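Local coordinates for prepilin-like protein (Thermus thermophilus, PDB 6QVF) that is a type IV pilin-like protein of natural competence that probably binds DNA at the pilus tip during uptake, at residues S26-V29 with L30-E33. Numbering follows the deposited sequence.
Sequences SAEV and LKSE
The carboxylate of Glu28 has a water against each face of its OE1 end, and Lys31 NZ between them, displaced toward neither face. This salt bridge marks the junction where the long N-terminal helix 2-30 of the type IV pilin fold gives way to strand 32-35. Glu28 OE1 and Lys31 NZ are 3.3 Å apart, a weak hydrogen bond, and the CD-OE1-NZ angle of 168° puts the ammonium almost straight beyond the oxygen. Each water donates to OE1 and accepts from NZ: the one at 2.6 Å from Glu28 OE1 sits well above the carboxylate plane, its counterpart well below, so the pair is held directly and through two bridges. Lys31 starts with CG anti to its backbone nitrogen and then kinks at chi3 (65°), running alongside the glutamate and in the same direction. A cation-pi contact with Tyr59 gives Lys31 a second partner.

The backbone bonds change spacing as the helix ends. Leu30 N bonds to Ser26 O at 3.2 Å in the alpha-helical i to i+4 pattern, and weakly to Ala27 O as well. One residue on, Lys31 N stands 3.1 Å from Ala27 O at too poor an angle to bond; its weak partner is Glu28 O, at 3.3 Å, an i to i+3 spacing. Leu30 CG, anti to the carbonyl carbon, lies 3.7 Å from Ser26 O with CD1 also close, folding the side chain back over the carbonyl that its own N-H bonds. Val29 and Leu30 are apolar and pack against Val138 of strand 131-139; Val29 also meets Val118 and Val120 of strand 117-125. A third water spans the exit, donating to Val29 O at 2.7 Å and to Lys31 O at 2.8 Å.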
# COMPACT_ATOMS: atom_id res chain seq x y z
N SER B 26 -0.65 -4.82 11.43
CA SER B 26 0.55 -3.96 11.50
C SER B 26 1.05 -3.87 12.94
O SER B 26 2.25 -3.87 13.18
CB SER B 26 0.27 -2.55 10.98
OG SER B 26 -0.10 -2.61 9.61
N ALA B 27 0.13 -3.80 13.90
CA ALA B 27 0.53 -3.77 15.32
C ALA B 27 1.29 -5.04 15.71
O ALA B 27 2.21 -4.99 16.52
CB ALA B 27 -0.66 -3.55 16.22
N GLU B 28 0.91 -6.17 15.17
CA GLU B 28 1.61 -7.44 15.41
C GLU B 28 3.05 -7.37 14.93
O GLU B 28 3.96 -7.80 15.60
CB GLU B 28 0.89 -8.58 14.73
CG GLU B 28 -0.50 -8.76 15.32
CD GLU B 28 -0.75 -10.12 15.87
OE1 GLU B 28 -0.14 -10.41 16.92
OE2 GLU B 28 -1.54 -10.88 15.23
N VAL B 29 3.28 -6.79 13.75
CA VAL B 29 4.60 -6.66 13.20
C VAL B 29 5.47 -5.77 14.11
O VAL B 29 6.68 -6.01 14.22
CB VAL B 29 4.53 -6.11 11.77
CG1 VAL B 29 5.91 -5.77 11.24
CG2 VAL B 29 3.82 -7.08 10.86
N LEU B 30 4.87 -4.73 14.72
CA LEU B 30 5.59 -3.74 15.51
C LEU B 30 5.69 -4.12 16.98
O LEU B 30 6.33 -3.38 17.74
CB LEU B 30 4.93 -2.36 15.34
CG LEU B 30 5.22 -1.73 13.98
CD1 LEU B 30 4.23 -0.65 13.61
CD2 LEU B 30 6.63 -1.16 13.95
N LYS B 31 5.13 -5.26 17.36
CA LYS B 31 5.08 -5.68 18.77
C LYS B 31 6.48 -6.04 19.27
O LYS B 31 7.28 -6.65 18.55
CB LYS B 31 4.15 -6.91 18.86
CG LYS B 31 3.92 -7.48 20.25
CD LYS B 31 2.74 -8.42 20.26
CE LYS B 31 2.93 -9.66 19.43
NZ LYS B 31 1.80 -10.60 19.60
N SER B 32 6.75 -5.76 20.54
CA SER B 32 7.98 -6.18 21.20
C SER B 32 7.60 -6.76 22.56
O SER B 32 6.49 -6.47 23.08
CB SER B 32 8.97 -5.09 21.32
OG SER B 32 8.54 -4.05 22.17
N GLU B 33 8.53 -7.54 23.12
CA GLU B 33 8.35 -8.18 24.42
C GLU B 33 9.71 -8.26 25.11
O GLU B 33 10.77 -8.36 24.44
CB GLU B 33 7.72 -9.54 24.12
CG GLU B 33 7.67 -10.58 25.19
CD GLU B 33 7.14 -11.90 24.68
OE1 GLU B 33 6.38 -11.90 23.68
OE2 GLU B 33 7.47 -12.94 25.28
O HOH W 1 1.93 -11.91 16.75
O HOH W 2 -0.56 -9.12 19.62
O HOH W 3 8.48 -5.65 16.22